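Local coordinates for protein mannitol dehydrogenase (Helicobacter pylori, PDB 3TWO) that probably catalyses the zinc-dependent, NADP(H)-linked interconversion of cinnamyl aldehydes and alcohols as a cinnamyl-alcohol dehydrogenase, at residues K212-D215 and A216-M219; S240-P243 and T244-L248. One frame throughout, in Å; residues are numbered along the deposited sequence.

Both contacts are local and belong to the Rossmann-type, NADPH-binding part of the chain, but they sit in different surroundings. Interaction 1 is a surface contact on helix 213-218, its centre about 22 Å from that of the chain, and is carried by main-chain helix bonds with a thin cover of side chains. Interaction 2 is buried in the loop after strand 235-240, where side chains do the work: a hydroxyl pair, a methyl over a ring and a threonine on the adenine. The centres of interactions 1 and 2 lie about 21 Å apart, and the two do not touch. The cofactor is common to both, reached by K212 in the first and by residues 241-245 in the second.

Interaction 1. Residues K212-D215 and A216-M219; sequences KKQD and ALSM
Helix 213-218 is the crossover helix of a beta-alpha-beta unit in the Rossmann fold, between strands 202-206 and 223-225. Along its turns residues 212-215 meet 216-219. Four successive i to i+4 bonds run from A216 N to K212 O, L217 N to K213 O, S218 N to Q214 O and M219 N to D215 O. The second is the straightest, 2.9 Å from L217 N to K213 O with an N-H...O angle of 165°; at the last, M219 N stands 3.0 Å from D215 O and the angle falls to 144°. K212 holds the N-cap position, and its NZ is hydrogen-bonded to the carbonyls of F185 and K336, close to the bound NADPH. A216 is the buried member, its methyl packed against F185 and F224. D215 OD1 forms a salt bridge with K336, tying the helix to the loop that also receives K212. The extended M219 side chain runs back beside the preceding turn: its CG lies 3.4 Å from D215 O, and CE comes to 4.3 Å from D215 CB. On the exposed side Q214 bends at chi2 (-47°), which brings its amide oxygen back across L217, OE1 3.5 Å from the methyl CD1.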
loop_
_atom_site.group_PDB
_atom_site.type_symbol
_atom_site.label_atom_id
_atom_site.label_comp_id
_atom_site.label_asym_id
_atom_site.label_seq_id
_atom_site.Cartn_x
_atom_site.Cartn_y
_atom_site.Cartn_z
ATOM N N LYS B 212 8.417 -19.539 21.682
ATOM C CA LYS B 212 7.894 -18.502 22.581
ATOM C C LYS B 212 6.357 -18.451 22.640
ATOM O O LYS B 212 5.785 -17.465 23.077
ATOM C CB LYS B 212 8.482 -17.140 22.179
ATOM C CG LYS B 212 10.028 -17.193 22.164
ATOM C CD LYS B 212 10.708 -15.858 21.775
ATOM C CE LYS B 212 10.386 -15.433 20.368
ATOM N NZ LYS B 212 11.347 -14.323 19.935
ATOM N N LYS B 213 5.692 -19.520 22.215
ATOM C CA LYS B 213 4.227 -19.539 22.245
ATOM C C LYS B 213 3.670 -19.272 23.668
ATOM O O LYS B 213 2.755 -18.481 23.822
ATOM C CB LYS B 213 3.706 -20.866 21.705
ATOM C CG LYS B 213 2.261 -21.068 21.912
ATOM C CD LYS B 213 1.720 -22.143 21.026
ATOM C CE LYS B 213 0.142 -22.082 21.061
ATOM N NZ LYS B 213 -0.347 -23.336 20.510
ATOM N N GLN B 214 4.238 -19.917 24.692
ATOM C CA GLN B 214 3.845 -19.668 26.084
ATOM C C GLN B 214 4.005 -18.225 26.485
ATOM O O GLN B 214 3.158 -17.715 27.187
ATOM C CB GLN B 214 4.631 -20.534 27.093
ATOM C CG GLN B 214 4.130 -22.015 27.167
ATOM C CD GLN B 214 2.560 -22.147 27.272
ATOM O OE1 GLN B 214 1.932 -22.706 26.363
ATOM N NE2 GLN B 214 1.957 -21.604 28.339
ATOM N N ASP B 215 5.081 -17.567 26.072
ATOM C CA ASP B 215 5.165 -16.121 26.377
ATOM C C ASP B 215 4.060 -15.349 25.639
ATOM O O ASP B 215 3.494 -14.423 26.200
ATOM C CB ASP B 215 6.516 -15.496 26.073
ATOM C CG ASP B 215 7.668 -16.340 26.552
ATOM O OD1 ASP B 215 8.149 -16.166 27.694
ATOM O OD2 ASP B 215 8.086 -17.195 25.777
ATOM N N ALA B 216 3.729 -15.760 24.411
ATOM C CA ALA B 216 2.625 -15.107 23.673
ATOM C C ALA B 216 1.322 -15.231 24.477
ATOM O O ALA B 216 0.658 -14.240 24.762
ATOM C CB ALA B 216 2.454 -15.722 22.329
ATOM N N LEU B 217 1.014 -16.452 24.889
ATOM C CA LEU B 217 -0.212 -16.727 25.633
ATOM C C LEU B 217 -0.240 -15.934 26.913
ATOM O O LEU B 217 -1.249 -15.337 27.279
ATOM C CB LEU B 217 -0.365 -18.252 25.901
ATOM C CG LEU B 217 -0.615 -19.166 24.685
ATOM C CD1 LEU B 217 -0.623 -20.647 25.192
ATOM C CD2 LEU B 217 -1.986 -18.871 24.083
ATOM N N SER B 218 0.911 -15.844 27.545
ATOM C CA SER B 218 1.005 -15.133 28.788
ATOM C C SER B 218 0.739 -13.617 28.565
ATOM O O SER B 218 0.232 -12.918 29.446
ATOM C CB SER B 218 2.397 -15.367 29.329
ATOM O OG SER B 218 2.480 -14.761 30.561
ATOM N N MET B 219 1.088 -13.129 27.385
ATOM C CA MET B 219 0.765 -11.744 26.999
ATOM C C MET B 219 -0.715 -11.495 26.595
ATOM O O MET B 219 -1.084 -10.345 26.316
ATOM C CB MET B 219 1.658 -11.292 25.861
ATOM C CG MET B 219 3.081 -11.072 26.305
ATOM S SD MET B 219 4.136 -10.796 24.866
ATOM C CE MET B 219 5.685 -11.281 25.629
#

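Interaction 2. Residues S240-P243 and T244-L248; sequences STIP and THYDL. With NDP (NADPH dihydro-nicotinamide-adenine-dinucleotide phosphate), chain F.
S240 closes strand 235-240 of the Rossmann-type sheet, and the loop that follows it lines the NADPH site before turning into helix 248-252. With OG anti to its backbone N (chi1 -179°), S240 gives a hydrogen bond to the phenol oxygen of Y246, OG to OH 2.8 Å, joining the strand end to the far part of the loop. T241 turns its side chain the other way, where OG1 is hydrogen-bonded to the carbonyl oxygens of A183 and G184, while its own carbonyl O lies 3.1 Å from C5D of the cofactor. I242 is wedged between tyrosine and adenine. Its CD1 sits over the Y246 ring, 3.8 Å from the centroid and 13° off the normal, a CH-pi contact, and the same methyl lies 3.5 Å from adenine N1A. The other branch, CG2, packs against the ring at CD2, 3.4 Å away, so both methyls of I242 bear on the tyrosine, whose side chain also touches Y251 and L263. P243 leans on the cofactor too, CB 3.3 Å from O3D of the nicotinamide ribose, and also touches H43 and H47 of helix 43-49. Beyond it the chain turns and T244 faces the adenine. The T244 hydroxyl stands between its backbone N and carbonyl carbon (chi1 65°), which carries it to the purine rim, where OG1 donates a hydrogen bond of 2.9 Å to N7A.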
loop_
_atom_site.group_PDB
_atom_site.type_symbol
_atom_site.label_atom_id
_atom_site.label_comp_id
_atom_site.label_asym_id
_atom_site.label_seq_id
_atom_site.Cartn_x
_atom_site.Cartn_y
_atom_site.Cartn_z
ATOM N N SER B 240 3.851 -5.850 10.373
ATOM C CA SER B 240 4.934 -6.758 10.048
ATOM C C SER B 240 6.286 -6.186 10.512
ATOM O O SER B 240 6.733 -5.148 10.026
ATOM C CB SER B 240 5.012 -7.028 8.558
ATOM O OG SER B 240 6.063 -7.937 8.318
ATOM N N THR B 241 6.925 -6.894 11.447
ATOM C CA THR B 241 8.221 -6.489 11.936
ATOM C C THR B 241 9.309 -7.404 11.385
ATOM O O THR B 241 10.421 -7.378 11.906
ATOM C CB THR B 241 8.320 -6.583 13.454
ATOM O OG1 THR B 241 8.516 -7.973 13.838
ATOM C CG2 THR B 241 7.054 -5.977 14.116
ATOM N N ILE B 242 8.972 -8.239 10.391
ATOM C CA ILE B 242 9.888 -9.288 9.928
ATOM C C ILE B 242 11.186 -8.702 9.298
ATOM O O ILE B 242 11.095 -7.903 8.389
ATOM C CB ILE B 242 9.212 -10.171 8.864
ATOM C CG1 ILE B 242 8.092 -11.000 9.506
ATOM C CG2 ILE B 242 10.228 -11.076 8.210
ATOM C CD1 ILE B 242 7.154 -11.740 8.478
ATOM N N PRO B 243 12.389 -9.117 9.777
ATOM C CA PRO B 243 13.665 -8.551 9.271
ATOM C C PRO B 243 14.410 -9.474 8.274
ATOM O O PRO B 243 15.564 -9.183 7.924
ATOM C CB PRO B 243 14.484 -8.445 10.552
ATOM C CG PRO B 243 14.126 -9.798 11.251
ATOM C CD PRO B 243 12.607 -9.950 11.002
ATOM N N THR B 244 13.792 -10.600 7.885
ATOM C CA THR B 244 14.383 -11.538 6.922
ATOM C C THR B 244 13.437 -11.611 5.658
ATOM O O THR B 244 12.374 -10.963 5.605
ATOM C CB THR B 244 14.550 -13.003 7.504
ATOM O OG1 THR B 244 13.251 -13.549 7.761
ATOM C CG2 THR B 244 15.406 -13.063 8.833
ATOM N N HIS B 245 13.838 -12.396 4.657
ATOM C CA HIS B 245 13.061 -12.510 3.428
ATOM C C HIS B 245 11.680 -13.129 3.696
ATOM O O HIS B 245 11.567 -14.101 4.469
ATOM C CB HIS B 245 13.806 -13.391 2.394
ATOM C CG HIS B 245 13.010 -13.633 1.150
ATOM N ND1 HIS B 245 12.452 -14.860 0.844
ATOM C CD2 HIS B 245 12.652 -12.796 0.145
ATOM C CE1 HIS B 245 11.790 -14.776 -0.298
ATOM N NE2 HIS B 245 11.910 -13.541 -0.753
ATOM N N TYR B 246 10.652 -12.561 3.051
ATOM C CA TYR B 246 9.328 -13.127 3.058
ATOM C C TYR B 246 8.526 -12.551 1.904
ATOM O O TYR B 246 9.003 -11.697 1.166
ATOM C CB TYR B 246 8.615 -12.898 4.398
ATOM C CG TYR B 246 8.212 -11.474 4.717
ATOM C CD1 TYR B 246 6.862 -11.110 4.787
ATOM C CD2 TYR B 246 9.185 -10.496 5.004
ATOM C CE1 TYR B 246 6.474 -9.817 5.131
ATOM C CE2 TYR B 246 8.807 -9.169 5.366
ATOM C CZ TYR B 246 7.453 -8.845 5.444
ATOM O OH TYR B 246 7.077 -7.541 5.790
ATOM N N ASP B 247 7.307 -13.020 1.760
ATOM C CA ASP B 247 6.467 -12.604 0.667
ATOM C C ASP B 247 5.354 -11.753 1.284
ATOM O O ASP B 247 4.533 -12.266 2.041
ATOM C CB ASP B 247 5.935 -13.853 -0.076
ATOM C CG ASP B 247 4.948 -13.501 -1.185
ATOM O OD1 ASP B 247 4.511 -14.408 -1.913
ATOM O OD2 ASP B 247 4.609 -12.319 -1.358
ATOM N N LEU B 248 5.352 -10.446 0.993
ATOM C CA LEU B 248 4.284 -9.593 1.492
ATOM C C LEU B 248 2.868 -10.172 1.146
ATOM O O LEU B 248 1.933 -9.940 1.897
ATOM C CB LEU B 248 4.421 -8.123 0.940
ATOM C CG LEU B 248 5.516 -7.289 1.548
ATOM C CD1 LEU B 248 5.915 -6.084 0.636
ATOM C CD2 LEU B 248 5.159 -6.853 2.997
HETATM P PA NDP F . 14.510 -8.748 16.432
HETATM O O1A NDP F . 15.236 -9.855 15.788
HETATM O O2A NDP F . 13.998 -8.717 17.921
HETATM O O5B NDP F . 13.089 -9.481 16.111
HETATM C C5B NDP F . 12.765 -10.069 14.740
HETATM C C4B NDP F . 11.765 -11.201 14.946
HETATM O O4B NDP F . 11.127 -11.734 13.711
HETATM C C3B NDP F . 12.484 -12.377 15.644
HETATM O O3B NDP F . 11.620 -12.827 16.756
HETATM C C2B NDP F . 12.551 -13.445 14.519
HETATM O O2B NDP F . 12.492 -14.727 15.173
HETATM C C1B NDP F . 11.213 -13.220 13.776
HETATM N N9A NDP F . 11.276 -13.550 12.333
HETATM C C8A NDP F . 12.374 -13.438 11.552
HETATM N N7A NDP F . 12.006 -13.771 10.325
HETATM C C5A NDP F . 10.713 -14.084 10.326
HETATM C C6A NDP F . 9.829 -14.493 9.345
HETATM N N6A NDP F . 10.191 -14.679 8.029
HETATM N N1A NDP F . 8.582 -14.733 9.734
HETATM C C2A NDP F . 8.157 -14.565 10.967
HETATM N N3A NDP F . 8.969 -14.164 11.916
HETATM C C4A NDP F . 10.257 -13.935 11.606
HETATM O O3 NDP F . 14.092 -7.524 15.528
HETATM P PN NDP F . 13.536 -6.185 16.009
HETATM O O1N NDP F . 12.181 -6.318 16.590
HETATM O O2N NDP F . 14.528 -5.292 16.800
HETATM O O5D NDP F . 13.420 -5.429 14.633
HETATM C C5D NDP F . 12.697 -6.130 13.510
HETATM C C4D NDP F . 12.882 -5.333 12.151
HETATM O O4D NDP F . 12.282 -4.059 12.452
HETATM C C3D NDP F . 14.347 -5.056 11.715
HETATM O O3D NDP F . 14.426 -5.187 10.269
HETATM C C2D NDP F . 14.546 -3.608 12.219
HETATM O O2D NDP F . 15.480 -2.949 11.436
HETATM C C1D NDP F . 13.147 -3.020 11.921
HETATM N N1N NDP F . 12.865 -1.711 12.600
HETATM C C2N NDP F . 12.191 -0.713 11.861
HETATM C C3N NDP F . 11.901 0.514 12.434
HETATM C C7N NDP F . 11.094 1.533 11.632
HETATM O O7N NDP F . 10.376 1.170 10.686
HETATM N N7N NDP F . 11.021 2.739 12.183
HETATM C C4N NDP F . 12.324 0.779 13.758
HETATM C C5N NDP F . 12.970 -0.229 14.531
HETATM C C6N NDP F . 13.254 -1.455 13.966
HETATM P P2B NDP F . 13.380 -15.946 14.758
HETATM O O1X NDP F . 14.015 -16.469 16.176
HETATM O O2X NDP F . 12.584 -16.904 13.984
HETATM O O3X NDP F . 14.608 -15.378 13.923
#